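Local coordinates for hypothetical protein (Streptococcus pneumoniae, PDB 2HIY) that is of unknown function but belongs to the DUF1697 family of conserved bacterial proteins, with two antiparallel sheets of like strand order packed with helices, at residues Val69-Pro72 / Phe73-Ser76; Val23-Glu26 / Leu27-Glu30; Gln58-Glu61 / Lys62-Phe66. All coordinates share one frame; numbering follows the deposited sequence.

The three contacts are local ones, and their centres lie about 11 to 16 Å apart. Contact 3 is a stretch of helix 56-70. Contact 1 is the end of that helix and the turn after it. Contact 2 is the start of helix 24-34. They meet around Y71, L27 and F66. Y71 OH of contact 1 lies 2.6 Å from E30 OE1 of contact 2, a probable hydrogen bond. L27 CD1 of contact 2 packs 3.7 Å from F66 CE2 of contact 3. F66 CZ also sits 3.9 Å from Y71 CE2. The function of the protein is unknown, and the contacts are described here as structural packing.

Contact 1. Residues Val69-Pro72 / Phe73-Ser76; sequences VHYP and FIQS
Y71 lies beside F73, the two side chains pointing the same way. CB of Y71 sits over one face of the F73 ring, toward its rim. F73 CZ in turn comes to the edge of the Y71 ring, near its plane, with Y71 CD1 and F73 CZ 3.8 Å apart. This is not a stack. The chi1 of F73 is 49°, which puts CG between its own backbone N and carbonyl carbon and brings the ring alongside Y71, one face toward Y71 CB. I74 reaches the same CB by its tip: I74 CD1 is 3.7 Å from Y71 CB. Two hydrogen bonds hold the backbone bend. I74 N gives its hydrogen to Y71 O at 2.9 Å, from above the carbonyl plane. The side chain of Q75 folds back, and its NE2 donates to P72 O over 3.1 Å. That oxygen lies in the plane of the Q75 amide, so the bond probably fixes how the amide is turned. The polar end of Y71 leads elsewhere, to its probable partner E30. I74 packs on V11, I14 and F67, and F73 on N20 and V22. The bond from I74 N to Y71 O closes a type I beta turn, Y71 to I74, which takes the chain from the end of helix 56-70 toward strand 78-81.

Contact 2. Residues Val23-Glu26 / Leu27-Glu30; sequences VMAE and LRQE
R28 lies back along the first turn of its helix, over selenomethionine M24 and A25. Its CB stands 3.6 Å from M24 O. CG comes closer to the same oxygen, at 3.2 Å. CD and NE pass it at greater distance. Chi3 of -59° bends the chain here and lays the guanidinium over the backbone. One face of the group then rests on A25 CA and M24 O, both offset toward its rim. At the tip the two nitrogens part. NH1 lies 3.6 Å from M24 CB, and NH2 lies 3.7 Å from A25 CB. These are packing contacts. The polar partners of NH1 are elsewhere: a hydrogen bond to S41 OG and a salt bridge to E61 OE2 of the second subunit, a residue on which M24 also packs.

Two residues on, E30 runs back past E26 on another side of the helix. Its CG and CD run past E26 O, and CD is 3.2 Å from it. E30 OE2 stops 3.8 Å from E26 CB. The two carboxylates stay apart, with E26 OE1 and E30 OE2 4.7 Å from each other. Their like charges probably disfavour a closer approach. E30 OE1 has its own probable partner, Y71 OH.

The backbone keeps the regular i to i+4 bonding of an alpha helix. V23 is the N-cap residue, and its O takes the hydrogen of L27 N at 2.9 Å. R28 N bonds to M24 O in the same way.

The helix meets two parts of the fold. M24 and R28 face strand 39-41, touching S41 and V39. L27 and E30 pack on F66 of helix 56-70, and L27 also meets Y71.

Contact 3. Residues Gln58-Glu61 / Lys62-Phe66; sequences QLVE and KLETF
V60 and E64 are the side chains that meet across this turn of helix. They cross at a slant, and V60 CG1 lies 3.6 Å from E64 OE2. The carboxylate thus lies against a methyl group, and CG of E64 runs back past V60 O at 3.3 Å. The chi1 of E64, -75°, sets CG beside its own backbone N, and the extended chain then follows the helix back toward V60.

A water bonds to T65 OG1 at 2.7 Å and only weakly to E61 OE2, at 3.4 Å. T65 OG1 also lies 3.1 Å from E61 O.

K62 and L63 lean back on carbonyls in a like manner. K62 CB and CG both come to 3.4 Å from Q58 O. L63 CG lies 3.4 Å from L59 O.

The helical backbone sets the spacing of these side chains. K62 N, L63 N, E64 N and T65 N bond in turn to Q58 O, L59 O, V60 O and E61 O.

Further out, L59 packs on Y7, F50 and S52, and L63 on L9 and L31. These leucines join the helix to the sheet of strands 5-10 and 47-52. F66 touches L31 of helix 24-34, and K62 NZ bonds to L34 O.

This is an amphipathic helix. Backbone bonds and burial of the apolar side, with L59, L63 and F66, hold the turn. On the exposed face E61 and T65 are loosely bridged by water, so polar side chains add little across the turn itself.

Contact 1. Residues Val69-Pro72 / Phe73-Ser76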
loop_
_atom_site.group_PDB
_atom_site.type_symbol
_atom_site.label_atom_id
_atom_site.label_comp_id
_atom_site.label_asym_id
_atom_site.label_seq_id
_atom_site.Cartn_x
_atom_site.Cartn_y
_atom_site.Cartn_z
ATOM N N VAL D 69 20.590 -17.342 16.941
ATOM C CA VAL D 69 21.819 -16.586 16.697
ATOM C C VAL D 69 21.730 -15.828 15.381
ATOM O O VAL D 69 22.095 -14.650 15.313
ATOM C CB VAL D 69 23.051 -17.505 16.657
ATOM C CG1 VAL D 69 24.310 -16.709 16.242
ATOM C CG2 VAL D 69 23.248 -18.159 18.002
ATOM N N HIS D 70 21.262 -16.494 14.324
ATOM C CA HIS D 70 21.388 -15.964 12.966
ATOM C C HIS D 70 20.173 -15.215 12.434
ATOM O O HIS D 70 20.310 -14.290 11.626
ATOM C CB HIS D 70 21.765 -17.084 11.998
ATOM C CG HIS D 70 23.094 -17.664 12.301
ATOM N ND1 HIS D 70 24.257 -17.180 11.736
ATOM C CD2 HIS D 70 23.461 -18.639 13.162
ATOM C CE1 HIS D 70 25.282 -17.858 12.218
ATOM N NE2 HIS D 70 24.838 -18.731 13.099
ATOM N N TYR D 71 18.982 -15.644 12.857
ATOM C CA TYR D 71 17.715 -15.039 12.399
ATOM C C TYR D 71 16.735 -15.025 13.557
ATOM O O TYR D 71 15.776 -15.784 13.551
ATOM C CB TYR D 71 17.106 -15.858 11.240
ATOM C CG TYR D 71 18.043 -15.954 10.068
ATOM C CD1 TYR D 71 18.205 -14.879 9.191
ATOM C CD2 TYR D 71 18.798 -17.122 9.835
ATOM C CE1 TYR D 71 19.110 -14.943 8.115
ATOM C CE2 TYR D 71 19.725 -17.186 8.777
ATOM C CZ TYR D 71 19.856 -16.111 7.910
ATOM O OH TYR D 71 20.739 -16.153 6.851
ATOM N N PRO D 72 16.957 -14.149 14.545
ATOM C CA PRO D 72 16.211 -14.209 15.801
ATOM C C PRO D 72 14.723 -13.901 15.662
ATOM O O PRO D 72 13.977 -14.189 16.601
ATOM C CB PRO D 72 16.926 -13.186 16.713
ATOM C CG PRO D 72 17.927 -12.541 15.904
ATOM C CD PRO D 72 18.016 -13.118 14.550
ATOM N N PHE D 73 14.291 -13.341 14.539
ATOM C CA PHE D 73 12.859 -13.164 14.266
ATOM C C PHE D 73 12.169 -14.461 13.846
ATOM O O PHE D 73 10.942 -14.502 13.733
ATOM C CB PHE D 73 12.675 -12.089 13.193
ATOM C CG PHE D 73 13.562 -12.280 11.982
ATOM C CD1 PHE D 73 13.183 -13.161 10.972
ATOM C CD2 PHE D 73 14.776 -11.597 11.854
ATOM C CE1 PHE D 73 13.996 -13.370 9.872
ATOM C CE2 PHE D 73 15.574 -11.788 10.739
ATOM C CZ PHE D 73 15.175 -12.675 9.739
ATOM N N ILE D 74 12.934 -15.521 13.593
ATOM C CA ILE D 74 12.323 -16.842 13.334
ATOM C C ILE D 74 12.157 -17.516 14.695
ATOM O O ILE D 74 13.115 -18.057 15.258
ATOM C CB ILE D 74 13.181 -17.687 12.360
ATOM C CG1 ILE D 74 13.255 -16.970 10.987
ATOM C CG2 ILE D 74 12.601 -19.118 12.234
ATOM C CD1 ILE D 74 14.115 -17.667 9.907
ATOM N N GLN D 75 10.957 -17.415 15.249
ATOM C CA GLN D 75 10.687 -17.814 16.623
ATOM C C GLN D 75 9.792 -19.039 16.755
ATOM O O GLN D 75 9.455 -19.455 17.870
ATOM C CB GLN D 75 10.100 -16.613 17.393
ATOM C CG GLN D 75 11.169 -15.543 17.633
ATOM C CD GLN D 75 10.652 -14.250 18.194
ATOM O OE1 GLN D 75 9.549 -14.185 18.735
ATOM N NE2 GLN D 75 11.463 -13.201 18.084
ATOM N N SER D 76 9.413 -19.601 15.612
ATOM C CA SER D 76 8.745 -20.892 15.550
ATOM C C SER D 76 9.099 -21.500 14.210
ATOM O O SER D 76 9.478 -20.788 13.263
ATOM C CB SER D 76 7.210 -20.715 15.627
ATOM O OG SER D 76 6.668 -20.138 14.423
#

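Contact 2. Residues Val23-Glu26 / Leu27-Glu30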
loop_
_atom_site.group_PDB
_atom_site.type_symbol
_atom_site.label_atom_id
_atom_site.label_comp_id
_atom_site.label_asym_id
_atom_site.label_seq_id
_atom_site.Cartn_x
_atom_site.Cartn_y
_atom_site.Cartn_z
ATOM N N VAL D 23 18.064 -14.413 2.938
ATOM C CA VAL D 23 18.478 -14.674 1.567
ATOM C C VAL D 23 18.625 -16.185 1.427
ATOM O O VAL D 23 19.422 -16.800 2.139
ATOM C CB VAL D 23 19.779 -13.934 1.239
ATOM C CG1 VAL D 23 20.259 -14.264 -0.178
ATOM C CG2 VAL D 23 19.575 -12.423 1.377
HETATM N N MSE D 24 17.876 -16.773 0.503
HETATM C CA MSE D 24 17.798 -18.231 0.392
HETATM C C MSE D 24 19.157 -18.855 0.140
HETATM O O MSE D 24 19.512 -19.832 0.781
HETATM C CB MSE D 24 16.796 -18.677 -0.687
HETATM C CG MSE D 24 15.350 -18.482 -0.278
HETATM SE SE MSE D 24 14.812 -19.353 1.404
HETATM C CE MSE D 24 14.432 -17.722 2.390
ATOM N N ALA D 25 19.951 -18.300 -0.767
ATOM C CA ALA D 25 21.259 -18.887 -0.997
ATOM C C ALA D 25 22.131 -18.869 0.264
ATOM O O ALA D 25 22.945 -19.786 0.484
ATOM C CB ALA D 25 21.971 -18.183 -2.151
ATOM N N GLU D 26 22.027 -17.803 1.056
ATOM C CA GLU D 26 22.794 -17.718 2.302
ATOM C C GLU D 26 22.310 -18.758 3.297
ATOM O O GLU D 26 23.122 -19.467 3.905
ATOM C CB GLU D 26 22.708 -16.318 2.912
ATOM C CG GLU D 26 23.430 -15.287 2.068
ATOM C CD GLU D 26 23.265 -13.857 2.525
ATOM O OE1 GLU D 26 22.634 -13.591 3.570
ATOM O OE2 GLU D 26 23.772 -12.974 1.793
ATOM N N LEU D 27 20.999 -18.846 3.483
ATOM C CA LEU D 27 20.449 -19.841 4.388
ATOM C C LEU D 27 20.857 -21.270 3.960
ATOM O O LEU D 27 21.210 -22.092 4.818
ATOM C CB LEU D 27 18.918 -19.715 4.443
ATOM C CG LEU D 27 18.242 -20.649 5.451
ATOM C CD1 LEU D 27 18.745 -20.402 6.871
ATOM C CD2 LEU D 27 16.732 -20.512 5.394
ATOM N N ARG D 28 20.762 -21.603 2.674
ATOM C CA ARG D 28 21.160 -22.929 2.219
ATOM C C ARG D 28 22.614 -23.210 2.583
ATOM O O ARG D 28 22.921 -24.300 3.070
ATOM C CB ARG D 28 20.905 -23.125 0.708
ATOM C CG ARG D 28 19.443 -22.987 0.338
ATOM C CD ARG D 28 19.198 -23.530 -1.089
ATOM N NE ARG D 28 20.007 -22.827 -2.082
ATOM C CZ ARG D 28 19.613 -21.778 -2.805
ATOM N NH1 ARG D 28 18.393 -21.273 -2.669
ATOM N NH2 ARG D 28 20.461 -21.229 -3.655
ATOM N N GLN D 29 23.496 -22.240 2.368
ATOM C CA GLN D 29 24.916 -22.422 2.716
ATOM C C GLN D 29 25.094 -22.583 4.223
ATOM O O GLN D 29 25.861 -23.448 4.685
ATOM C CB GLN D 29 25.774 -21.250 2.186
ATOM C CG GLN D 29 27.229 -21.219 2.719
ATOM C CD GLN D 29 28.101 -22.261 2.071
ATOM O OE1 GLN D 29 28.656 -22.027 0.995
ATOM N NE2 GLN D 29 28.246 -23.422 2.723
ATOM N N GLU D 30 24.426 -21.732 4.992
ATOM C CA GLU D 30 24.534 -21.800 6.450
ATOM C C GLU D 30 24.021 -23.130 7.023
ATOM O O GLU D 30 24.651 -23.722 7.906
ATOM C CB GLU D 30 23.751 -20.639 7.043
ATOM C CG GLU D 30 24.426 -19.302 6.778
ATOM C CD GLU D 30 23.493 -18.113 6.763
ATOM O OE1 GLU D 30 22.272 -18.236 7.031
ATOM O OE2 GLU D 30 24.022 -17.020 6.444
#

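Contact 3. Residues Gln58-Glu61 / Lys62-Phe66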
loop_
_atom_site.group_PDB
_atom_site.type_symbol
_atom_site.label_atom_id
_atom_site.label_comp_id
_atom_site.label_asym_id
_atom_site.label_seq_id
_atom_site.Cartn_x
_atom_site.Cartn_y
_atom_site.Cartn_z
ATOM N N GLN D 58 17.544 -33.782 18.143
ATOM C CA GLN D 58 18.770 -33.028 17.949
ATOM C C GLN D 58 18.654 -32.028 16.811
ATOM O O GLN D 58 19.213 -30.931 16.905
ATOM C CB GLN D 58 19.982 -33.947 17.772
ATOM C CG GLN D 58 20.410 -34.556 19.122
ATOM C CD GLN D 58 21.579 -35.528 19.073
ATOM O OE1 GLN D 58 22.080 -35.905 18.006
ATOM N NE2 GLN D 58 22.020 -35.947 20.253
ATOM N N LEU D 59 17.916 -32.389 15.752
ATOM C CA LEU D 59 17.684 -31.437 14.661
ATOM C C LEU D 59 16.932 -30.202 15.153
ATOM O O LEU D 59 17.267 -29.078 14.808
ATOM C CB LEU D 59 16.922 -32.082 13.494
ATOM C CG LEU D 59 17.735 -33.088 12.679
ATOM C CD1 LEU D 59 16.809 -33.813 11.756
ATOM C CD2 LEU D 59 18.821 -32.395 11.875
ATOM N N VAL D 60 15.887 -30.427 15.945
ATOM C CA VAL D 60 15.113 -29.311 16.497
ATOM C C VAL D 60 15.982 -28.423 17.394
ATOM O O VAL D 60 15.929 -27.193 17.301
ATOM C CB VAL D 60 13.872 -29.840 17.248
ATOM C CG1 VAL D 60 13.147 -28.701 18.000
ATOM C CG2 VAL D 60 12.908 -30.506 16.264
ATOM N N GLU D 61 16.801 -29.027 18.257
ATOM C CA GLU D 61 17.656 -28.231 19.137
ATOM C C GLU D 61 18.673 -27.425 18.317
ATOM O O GLU D 61 18.904 -26.252 18.572
ATOM C CB GLU D 61 18.356 -29.133 20.158
ATOM C CG GLU D 61 19.222 -28.435 21.199
ATOM C CD GLU D 61 19.998 -29.453 22.036
ATOM O OE1 GLU D 61 19.565 -30.632 22.131
ATOM O OE2 GLU D 61 21.051 -29.074 22.593
ATOM N N LYS D 62 19.259 -28.065 17.306
ATOM C CA LYS D 62 20.250 -27.381 16.500
ATOM C C LYS D 62 19.628 -26.226 15.739
ATOM O O LYS D 62 20.229 -25.157 15.604
ATOM C CB LYS D 62 20.900 -28.332 15.496
ATOM C CG LYS D 62 21.983 -29.194 16.115
ATOM C CD LYS D 62 22.518 -30.208 15.106
ATOM C CE LYS D 62 23.253 -29.513 13.958
ATOM N NZ LYS D 62 24.161 -30.425 13.203
ATOM N N LEU D 63 18.420 -26.445 15.212
ATOM C CA LEU D 63 17.752 -25.379 14.457
ATOM C C LEU D 63 17.321 -24.235 15.355
ATOM O O LEU D 63 17.439 -23.079 14.995
ATOM C CB LEU D 63 16.582 -25.919 13.640
ATOM C CG LEU D 63 17.001 -26.734 12.422
ATOM C CD1 LEU D 63 15.832 -27.569 11.920
ATOM C CD2 LEU D 63 17.527 -25.838 11.327
ATOM N N GLU D 64 16.801 -24.557 16.539
ATOM C CA GLU D 64 16.456 -23.507 17.500
ATOM C C GLU D 64 17.671 -22.659 17.846
ATOM O O GLU D 64 17.598 -21.423 17.851
ATOM C CB GLU D 64 15.854 -24.115 18.764
ATOM C CG GLU D 64 14.441 -24.580 18.548
ATOM C CD GLU D 64 13.874 -25.406 19.690
ATOM O OE1 GLU D 64 14.653 -25.874 20.553
ATOM O OE2 GLU D 64 12.629 -25.601 19.688
ATOM N N THR D 65 18.796 -23.299 18.126
ATOM C CA THR D 65 20.017 -22.565 18.436
ATOM C C THR D 65 20.486 -21.758 17.226
ATOM O O THR D 65 20.898 -20.600 17.344
ATOM C CB THR D 65 21.106 -23.534 18.914
ATOM O OG1 THR D 65 20.630 -24.172 20.110
ATOM C CG2 THR D 65 22.440 -22.809 19.183
ATOM N N PHE D 66 20.399 -22.362 16.047
ATOM C CA PHE D 66 20.796 -21.665 14.820
ATOM C C PHE D 66 19.989 -20.388 14.576
ATOM O O PHE D 66 20.547 -19.311 14.331
ATOM C CB PHE D 66 20.678 -22.604 13.612
ATOM C CG PHE D 66 20.883 -21.914 12.314
ATOM C CD1 PHE D 66 22.171 -21.636 11.881
ATOM C CD2 PHE D 66 19.810 -21.522 11.542
ATOM C CE1 PHE D 66 22.377 -20.953 10.674
ATOM C CE2 PHE D 66 20.022 -20.861 10.336
ATOM C CZ PHE D 66 21.309 -20.580 9.908
HETATM O O HOH W 1 22.032 -26.501 20.522
#